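Putative hexose oxidase (Nonomuraea sp. ATCC 39727, PDB 5AWV) is an FAD-linked oxidoreductase that probably oxidises the sugar of teicoplanin-type glycopeptide antibiotics, to which it is bound in this crystal. Local coordinates at residues His274-Glu279 / Arg372-Asp377; Trp292-Ile297 / Trp399-Gly404; Ala368-Lys373 / Ile423-Tyr428. All coordinates share one frame; numbering follows the deposited sequence.

In the fold
All three contacts gather round one antiparallel sheet of seven strands. Contacts 2 and 3 are strand pairings within it, their centres about 9 Å apart, and its strands 395-402 and 424-432, one from each, are themselves neighbours. Contact 1, its centre about 10 to 11 Å from theirs, lies where helix 264-280 meets the loop that leaves strand 363-371; it shares Arg372 and Lys373 with contact 3. Along the chain helix 264-280 comes first, then strands 291-298, 363-371, 395-402 and 424-432. The helix covers one face through His274 and Tyr278, while Gln294, Met296, Trp399, Lys425 and Asn427 line the other, toward the bound glycopeptide and the flavin.

Contact 1: residues His274-Glu279 / Arg372-Asp377; sequences HGEWYE and RKRLTD
Arg374 reaches along the flank of helix 264-280 and forms a salt bridge with Glu276, the two side chains running alongside one another in the same direction. NE of Arg374 donates to OE1 of Glu276 over 2.9 Å, in the guanidinium plane but reaching the carboxylate on its anti side, 22° out of the carboxylate plane. A weak bond of 3.3 Å from Arg374 NH2 goes to the same Glu276 OE1. A water also joins these two groups, donating to Glu276 OE1 and accepting from Arg374 NH2. On its other side the guanidinium meets Asp377, which in turn pairs with Arg272 of the helix, although the position of Asp377 OD1 is doubtful.

Backbone atoms are held as well. OE1 of Glu279 takes the peptide N-H of Arg374 at 2.9 Å on its anti lone pair, and the bond is almost straight, 173°. NH1 of Arg374 bonds back to the carbonyl O of Leu375 at 2.8 Å, helping to set the rotation of the guanidinium.

Close packing completes the fit. CA of Gly275 lies 3.7 Å from CB of Arg374, an approach made possible by the bare glycine backbone. The first torsion of Arg374 (chi1 71°) sets CG between its own N and carbonyl carbon, from where the extended chain carries NE along the helix flank to Glu276. OE1 of Glu279 also touches CB of Lys373 at 3.6 Å, whereas the ammonium of Lys373 pairs with Asp464.

Glu276 and Arg374, with Asp377 less certainly, form a surface salt-bridge network that links the connection between strand 363-371 and helix 377-387, for which Thr376 is the N-cap, to the side of helix 264-280.

Contact 2: residues Trp292-Ile297 / Trp399-Gly404; sequences WSQLMI and WLIGYG
Two inner strands of the seven-stranded antiparallel sheet meet here, 291-298 and 395-402, their segments running 178° to each other. The hydrogen-bonded pair Leu295 and Leu400 exchanges two backbone bonds, N of each to O of the other at 2.9 Å, and Gly402 N adds a bond to Ser293 O. A water donates to both Ser293 O and Leu400 O, giving each carbonyl a second partner.

On the face that carries Gln294, Met296, Trp399 and Ile401, the side chains are tightly fitted. The methyl CE of Met296 sits over one face of the Trp399 indole, 3.8 Å from the centroid of its six-membered ring, a CH-pi contact; the bend of the chain at its last torsion (chi3 81°) turns the methyl onto the ring. The sulfur lies farther above the same ring, a Met-aromatic contact. The Gln294 amide is turned 58° from the indole plane, with NE2 3.6 Å from CE3 of Trp399 and a weak bond from NE2 to SD of Met296. Its OE1 lies alongside Ile401, 3.5 Å from CG1. NE1 of Trp292 meets O of Gly402 at the edge of its ring in a weak, bent bond (3.1 Å). On the other face CD1 of Leu400 packs against the end methyls of Leu295 and Ile297, beneath helix 264-280.

The result is a largely apolar and aromatic wall: Trp292, Gln294, Met296 and Trp399 all pack on modified side chains of the bound peptide, and Trp399 also touches its aminosugar, consistent with recognition of the bound peptide here mainly by packing rather than by charge.

Contact 3: residues Ala368-Lys373 / Ile423-Tyr428; sequences AGYLRK and ILKVNY. With N1L (2-amino-2-deoxy-beta-D-glucopyranuronic acid), chain B.
Ala368 pairs with Asn427, its CA-H directed at the carbonyl O of Val426 (CA to O 3.3 Å). Asn427 belongs to the pocket of the bound aminosugar; its side-chain amide lies beside the sugar's O4, and Thr366 is hydrogen-bonded to this sugar.

Gly369 follows with two backbone bonds to Val426: its N gives to Val426 O, and its O takes Val426 N at 2.8 Å. CG1 of Val426 comes 3.4 Å from O of Gly369, where Gly369 has no side chain.

Tyr370 is next, alongside Lys425. With CG of Lys425 anti to the carbonyl carbon (chi1 -57°), the lysine chain runs extended along the ring, CE 3.5 Å from CE1 of Tyr370, and brings NZ to the Tyr370 hydroxyl OH, to which it donates at 2.8 Å. The same ammonium makes cation-pi contacts with Tyr165, Tyr403 and Tyr470; Tyr165 and Tyr470 also bind FAD.

At Leu371 the register slips. Its O accepts from N of Ile423 at 2.9 Å and, more loosely, from N of Leu424 at 3.3 Å, a classic beta bulge. Leu371 N still bonds almost straight to Leu424 O (173°), and its CG packs on CG1 of Val426.

Past the strand, CG2 of Ile423 touches O of Arg372 at 3.8 Å, while CD1 of Ile423 rests by the backbone of Lys373.

Strand 424-432 lies between 363-371 and 395-402 in the sheet, and the backbone of Tyr370 also bonds to Asp467 and Gly468. Helix 264-280 covers Ile423 and Leu424, and helix 438-452 packs on Tyr428.

Contact 1: residues His274-Glu279 / Arg372-Asp377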
# COMPACT_ATOMS: atom_id res chain seq x y z
N HIS A 274 14.07 1.24 -23.65
CA HIS A 274 13.30 1.61 -22.49
C HIS A 274 14.20 1.80 -21.29
O HIS A 274 14.15 2.81 -20.66
CB HIS A 274 12.24 0.56 -22.20
CG HIS A 274 11.51 0.76 -20.91
ND1 HIS A 274 11.91 0.16 -19.72
CD2 HIS A 274 10.42 1.52 -20.60
CE1 HIS A 274 11.11 0.54 -18.74
NE2 HIS A 274 10.19 1.33 -19.25
N GLY A 275 15.04 0.81 -21.01
CA GLY A 275 15.94 0.87 -19.87
C GLY A 275 16.94 1.97 -19.93
O GLY A 275 17.17 2.66 -18.93
N GLU A 276 17.57 2.15 -21.11
CA GLU A 276 18.51 3.23 -21.33
C GLU A 276 17.89 4.61 -21.22
O GLU A 276 18.51 5.53 -20.71
CB GLU A 276 19.29 3.06 -22.67
CG GLU A 276 20.26 1.86 -22.49
CD GLU A 276 20.94 1.33 -23.75
OE1 GLU A 276 21.54 0.20 -23.72
OE2 GLU A 276 20.85 2.02 -24.76
N TRP A 277 16.66 4.76 -21.73
CA TRP A 277 15.95 6.01 -21.58
C TRP A 277 15.80 6.36 -20.04
O TRP A 277 16.12 7.46 -19.61
CB TRP A 277 14.56 5.97 -22.27
CG TRP A 277 13.97 7.29 -22.29
CD1 TRP A 277 14.09 8.27 -23.24
CD2 TRP A 277 13.19 7.86 -21.21
NE1 TRP A 277 13.41 9.40 -22.81
CE2 TRP A 277 12.83 9.15 -21.59
CE3 TRP A 277 12.68 7.33 -19.99
CZ2 TRP A 277 12.07 9.99 -20.76
CZ3 TRP A 277 11.91 8.18 -19.19
CH2 TRP A 277 11.60 9.46 -19.57
N TYR A 278 15.32 5.42 -19.26
CA TYR A 278 15.22 5.58 -17.79
C TYR A 278 16.59 5.85 -17.14
O TYR A 278 16.63 6.67 -16.23
CB TYR A 278 14.42 4.46 -17.06
CG TYR A 278 12.94 4.72 -17.04
CD1 TYR A 278 12.39 5.54 -16.07
CD2 TYR A 278 12.10 4.28 -18.05
CE1 TYR A 278 11.05 5.85 -16.00
CE2 TYR A 278 10.74 4.60 -18.02
CZ TYR A 278 10.19 5.38 -16.96
OH TYR A 278 8.83 5.71 -16.92
N GLU A 279 17.71 5.29 -17.63
CA GLU A 279 19.02 5.62 -17.06
C GLU A 279 19.37 7.06 -17.27
O GLU A 279 19.99 7.64 -16.41
CB GLU A 279 20.16 4.82 -17.68
CG GLU A 279 20.14 3.37 -17.40
CD GLU A 279 21.26 2.58 -18.13
OE1 GLU A 279 21.33 1.35 -18.02
OE2 GLU A 279 22.03 3.18 -18.89
N ARG A 372 18.89 0.00 -10.75
CA ARG A 372 19.68 1.24 -10.90
C ARG A 372 20.13 1.52 -12.31
O ARG A 372 20.41 2.64 -12.63
CB ARG A 372 20.97 1.18 -10.05
CG ARG A 372 20.71 0.88 -8.62
CD ARG A 372 22.02 0.55 -7.92
NE ARG A 372 22.75 1.83 -7.75
CZ ARG A 372 24.05 1.94 -7.52
NH1 ARG A 372 24.86 0.88 -7.50
NH2 ARG A 372 24.58 3.14 -7.32
N LYS A 373 20.20 0.48 -13.13
CA LYS A 373 20.60 0.53 -14.54
C LYS A 373 19.63 -0.42 -15.23
O LYS A 373 18.94 -1.19 -14.54
CB LYS A 373 22.01 0.05 -14.71
CG LYS A 373 23.00 0.99 -14.19
CD LYS A 373 24.36 0.30 -14.18
CE LYS A 373 25.24 0.67 -15.33
NZ LYS A 373 26.39 1.48 -14.83
N ARG A 374 19.61 -0.43 -16.56
CA ARG A 374 18.79 -1.42 -17.23
C ARG A 374 19.21 -2.82 -16.96
O ARG A 374 20.39 -3.17 -16.67
CB ARG A 374 18.77 -1.18 -18.74
CG ARG A 374 20.10 -1.51 -19.44
CD ARG A 374 19.77 -1.70 -20.90
NE ARG A 374 20.87 -1.85 -21.82
CZ ARG A 374 21.39 -3.00 -22.23
NH1 ARG A 374 20.97 -4.15 -21.74
NH2 ARG A 374 22.32 -2.96 -23.21
N LEU A 375 18.24 -3.68 -17.12
CA LEU A 375 18.52 -5.10 -17.24
C LEU A 375 19.62 -5.35 -18.27
O LEU A 375 19.68 -4.73 -19.31
CB LEU A 375 17.26 -5.87 -17.62
CG LEU A 375 16.16 -6.00 -16.57
CD1 LEU A 375 14.86 -6.61 -17.16
CD2 LEU A 375 16.56 -6.85 -15.34
N THR A 376 20.53 -6.27 -17.97
CA THR A 376 21.67 -6.53 -18.84
C THR A 376 21.15 -7.35 -20.00
O THR A 376 19.98 -7.85 -20.03
CB THR A 376 22.75 -7.40 -18.12
OG1 THR A 376 22.23 -8.71 -17.92
CG2 THR A 376 23.18 -6.74 -16.84
N ASP A 377 22.02 -7.49 -20.99
CA ASP A 377 21.65 -8.26 -22.15
C ASP A 377 21.29 -9.70 -21.82
O ASP A 377 20.35 -10.22 -22.38
CB ASP A 377 22.78 -8.23 -23.18
CG ASP A 377 23.08 -6.82 -23.70
OD1 ASP A 377 22.21 -5.90 -23.57
OD2 ASP A 377 24.22 -6.62 -24.20
O HOH W 1 24.05 -0.66 -24.54

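Contact 2: residues Trp292-Ile297 / Trp399-Gly404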
# COMPACT_ATOMS: atom_id res chain seq x y z
N TRP A 292 5.67 9.59 -16.14
CA TRP A 292 5.74 8.25 -15.66
C TRP A 292 5.16 7.28 -16.66
O TRP A 292 4.22 7.57 -17.38
CB TRP A 292 4.90 8.15 -14.35
CG TRP A 292 4.87 6.74 -13.78
CD1 TRP A 292 5.78 6.13 -12.94
CD2 TRP A 292 3.81 5.81 -13.95
NE1 TRP A 292 5.39 4.88 -12.64
CE2 TRP A 292 4.17 4.64 -13.22
CE3 TRP A 292 2.61 5.84 -14.65
CZ2 TRP A 292 3.38 3.49 -13.23
CZ3 TRP A 292 1.83 4.67 -14.68
CH2 TRP A 292 2.19 3.53 -13.93
N SER A 293 5.74 6.11 -16.68
CA SER A 293 5.24 5.03 -17.52
C SER A 293 5.52 3.71 -16.90
O SER A 293 6.36 3.58 -16.01
CB SER A 293 5.89 5.12 -18.92
OG SER A 293 7.27 4.84 -18.85
N GLN A 294 4.79 2.72 -17.35
CA GLN A 294 5.22 1.39 -17.06
C GLN A 294 5.10 0.41 -18.19
O GLN A 294 4.07 0.39 -18.85
CB GLN A 294 4.50 0.83 -15.81
CG GLN A 294 3.07 0.57 -15.85
CD GLN A 294 2.58 -0.11 -14.53
OE1 GLN A 294 3.16 0.01 -13.49
NE2 GLN A 294 1.50 -0.81 -14.62
N LEU A 295 6.14 -0.36 -18.38
CA LEU A 295 6.22 -1.32 -19.45
C LEU A 295 5.73 -2.65 -18.96
O LEU A 295 6.35 -3.26 -18.15
CB LEU A 295 7.61 -1.34 -20.07
CG LEU A 295 7.86 -2.35 -21.24
CD1 LEU A 295 6.92 -2.11 -22.44
CD2 LEU A 295 9.28 -2.37 -21.68
N MET A 296 4.59 -3.09 -19.48
CA MET A 296 3.94 -4.26 -18.99
C MET A 296 4.10 -5.35 -20.05
O MET A 296 3.58 -5.20 -21.15
CB MET A 296 2.51 -3.97 -18.72
CG MET A 296 2.28 -2.83 -17.66
SD MET A 296 0.63 -2.10 -17.76
CE MET A 296 -0.18 -3.37 -16.86
N ILE A 297 4.89 -6.37 -19.73
CA ILE A 297 5.28 -7.40 -20.65
C ILE A 297 4.52 -8.63 -20.17
O ILE A 297 5.03 -9.46 -19.42
CB ILE A 297 6.77 -7.64 -20.68
CG1 ILE A 297 7.56 -6.35 -20.87
CG2 ILE A 297 7.14 -8.64 -21.77
CD1 ILE A 297 9.01 -6.51 -20.54
N TRP A 399 6.70 -6.41 -15.29
CA TRP A 399 6.38 -4.98 -15.35
C TRP A 399 7.61 -4.17 -14.92
O TRP A 399 8.23 -4.51 -13.88
CB TRP A 399 5.22 -4.61 -14.41
CG TRP A 399 3.91 -5.18 -14.75
CD1 TRP A 399 3.64 -6.12 -15.70
CD2 TRP A 399 2.67 -4.88 -14.11
NE1 TRP A 399 2.31 -6.41 -15.70
CE2 TRP A 399 1.69 -5.65 -14.73
CE3 TRP A 399 2.29 -3.99 -13.09
CZ2 TRP A 399 0.34 -5.60 -14.35
CZ3 TRP A 399 0.95 -3.91 -12.72
CH2 TRP A 399 -0.01 -4.73 -13.33
N LEU A 400 7.96 -3.16 -15.70
CA LEU A 400 9.10 -2.31 -15.44
C LEU A 400 8.48 -0.94 -15.17
O LEU A 400 7.88 -0.32 -16.06
CB LEU A 400 10.02 -2.30 -16.63
CG LEU A 400 10.74 -3.66 -16.91
CD1 LEU A 400 10.84 -3.92 -18.38
CD2 LEU A 400 12.11 -3.64 -16.28
N ILE A 401 8.48 -0.53 -13.90
CA ILE A 401 7.68 0.60 -13.42
C ILE A 401 8.60 1.77 -13.19
O ILE A 401 9.59 1.62 -12.44
CB ILE A 401 7.01 0.18 -12.07
CG1 ILE A 401 6.20 -1.15 -12.22
CG2 ILE A 401 6.09 1.23 -11.53
CD1 ILE A 401 5.84 -1.74 -10.84
N GLY A 402 8.29 2.88 -13.85
CA GLY A 402 9.05 4.15 -13.72
C GLY A 402 9.19 4.59 -12.26
O GLY A 402 8.24 4.56 -11.55
N TYR A 403 10.41 4.92 -11.87
CA TYR A 403 10.74 5.35 -10.50
C TYR A 403 11.84 6.41 -10.53
O TYR A 403 12.12 6.96 -11.56
CB TYR A 403 11.12 4.16 -9.68
CG TYR A 403 11.05 4.34 -8.16
CD1 TYR A 403 9.89 4.71 -7.55
CD2 TYR A 403 12.20 4.16 -7.38
CE1 TYR A 403 9.81 4.85 -6.18
CE2 TYR A 403 12.17 4.23 -5.98
CZ TYR A 403 10.97 4.60 -5.38
OH TYR A 403 10.89 4.71 -4.01
N GLY A 404 12.42 6.78 -9.39
CA GLY A 404 13.45 7.78 -9.33
C GLY A 404 12.97 9.19 -9.27
O GLY A 404 12.00 9.48 -8.55
O HOH W 2 8.56 2.16 -17.20

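Contact 3: residues Ala368-Lys373 / Ile423-Tyr428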
# COMPACT_ATOMS: atom_id res chain seq x y z
N ALA A 368 9.90 -9.34 -6.81
CA ALA A 368 10.29 -7.92 -7.14
C ALA A 368 11.78 -7.63 -6.98
O ALA A 368 12.51 -8.35 -6.29
CB ALA A 368 9.50 -6.98 -6.18
N GLY A 369 12.23 -6.59 -7.67
CA GLY A 369 13.60 -6.08 -7.62
C GLY A 369 13.59 -4.61 -7.95
O GLY A 369 12.65 -4.11 -8.59
N TYR A 370 14.61 -3.88 -7.48
CA TYR A 370 14.89 -2.56 -7.92
C TYR A 370 15.98 -2.59 -9.00
O TYR A 370 16.94 -3.34 -8.87
CB TYR A 370 15.45 -1.76 -6.79
CG TYR A 370 14.45 -1.18 -5.85
CD1 TYR A 370 13.82 0.03 -6.16
CD2 TYR A 370 14.22 -1.76 -4.61
CE1 TYR A 370 12.93 0.62 -5.28
CE2 TYR A 370 13.31 -1.17 -3.71
CZ TYR A 370 12.67 0.02 -4.04
OH TYR A 370 11.77 0.64 -3.22
N LEU A 371 15.88 -1.71 -9.97
CA LEU A 371 16.94 -1.43 -10.93
C LEU A 371 17.54 -0.06 -10.77
O LEU A 371 16.82 0.92 -10.84
CB LEU A 371 16.39 -1.56 -12.37
CG LEU A 371 16.06 -3.02 -12.77
CD1 LEU A 371 15.31 -3.04 -14.07
CD2 LEU A 371 17.30 -3.91 -12.82
N ARG A 372 18.89 0.00 -10.75
CA ARG A 372 19.68 1.24 -10.90
C ARG A 372 20.13 1.52 -12.31
O ARG A 372 20.41 2.64 -12.63
CB ARG A 372 20.97 1.18 -10.05
CG ARG A 372 20.71 0.88 -8.62
CD ARG A 372 22.02 0.55 -7.92
NE ARG A 372 22.75 1.83 -7.75
CZ ARG A 372 24.05 1.94 -7.52
NH1 ARG A 372 24.86 0.88 -7.50
NH2 ARG A 372 24.58 3.14 -7.32
N LYS A 373 20.20 0.48 -13.13
CA LYS A 373 20.60 0.53 -14.54
C LYS A 373 19.63 -0.42 -15.23
O LYS A 373 18.94 -1.19 -14.54
CB LYS A 373 22.01 0.05 -14.71
CG LYS A 373 23.00 0.99 -14.19
CD LYS A 373 24.36 0.30 -14.18
CE LYS A 373 25.24 0.67 -15.33
NZ LYS A 373 26.39 1.48 -14.83
N ILE A 423 16.05 3.68 -10.78
CA ILE A 423 15.33 4.24 -11.94
C ILE A 423 14.03 3.47 -12.22
O ILE A 423 13.10 4.03 -12.82
CB ILE A 423 16.24 4.25 -13.19
CG1 ILE A 423 16.64 2.82 -13.68
CG2 ILE A 423 17.48 5.03 -12.91
CD1 ILE A 423 17.41 2.78 -15.04
N LEU A 424 13.97 2.19 -11.83
CA LEU A 424 12.78 1.34 -12.12
C LEU A 424 12.53 0.42 -10.97
O LEU A 424 13.49 -0.05 -10.31
CB LEU A 424 13.07 0.49 -13.38
CG LEU A 424 13.18 1.27 -14.70
CD1 LEU A 424 13.95 0.45 -15.75
CD2 LEU A 424 11.80 1.62 -15.18
N LYS A 425 11.27 0.05 -10.78
CA LYS A 425 11.00 -1.06 -9.96
C LYS A 425 10.60 -2.15 -10.95
O LYS A 425 9.87 -1.88 -11.94
CB LYS A 425 9.91 -0.83 -8.94
CG LYS A 425 10.15 0.38 -7.96
CD LYS A 425 9.46 0.09 -6.61
CE LYS A 425 9.50 1.39 -5.76
NZ LYS A 425 9.22 1.08 -4.34
N VAL A 426 11.02 -3.34 -10.69
CA VAL A 426 10.61 -4.45 -11.62
C VAL A 426 9.83 -5.50 -10.88
O VAL A 426 10.34 -6.07 -9.89
CB VAL A 426 11.82 -4.97 -12.49
CG1 VAL A 426 12.99 -5.39 -11.68
CG2 VAL A 426 11.40 -6.23 -13.31
N ASN A 427 8.67 -5.87 -11.42
CA ASN A 427 7.87 -6.90 -10.88
C ASN A 427 7.75 -8.10 -11.83
O ASN A 427 7.68 -7.95 -13.06
CB ASN A 427 6.47 -6.40 -10.52
CG ASN A 427 6.47 -5.54 -9.25
OD1 ASN A 427 7.48 -5.42 -8.58
ND2 ASN A 427 5.36 -4.93 -8.95
N TYR A 428 7.73 -9.25 -11.22
CA TYR A 428 7.62 -10.58 -11.86
C TYR A 428 6.39 -11.23 -11.30
O TYR A 428 6.35 -11.64 -10.13
CB TYR A 428 8.93 -11.37 -11.63
CG TYR A 428 10.22 -10.64 -11.99
CD1 TYR A 428 10.86 -9.83 -11.07
CD2 TYR A 428 10.82 -10.74 -13.26
CE1 TYR A 428 12.03 -9.20 -11.34
CE2 TYR A 428 12.00 -10.09 -13.54
CZ TYR A 428 12.60 -9.32 -12.58
OH TYR A 428 13.75 -8.64 -12.88
C1 N1L B . -1.28 -4.66 -9.12
C2 N1L B . -0.51 -6.07 -9.31
C3 N1L B . 0.60 -6.29 -8.27
C4 N1L B . 1.54 -5.10 -8.35
C5 N1L B . 0.77 -3.83 -7.90
C6 N1L B . 1.68 -2.57 -7.82
N2 N1L B . -1.39 -7.23 -9.28
O3 N1L B . 1.41 -7.53 -8.58
O4 N1L B . 2.80 -5.33 -7.54
O5 N1L B . -0.29 -3.53 -8.89
O6B N1L B . 1.79 -1.83 -9.03
O6A N1L B . 2.99 -2.92 -7.57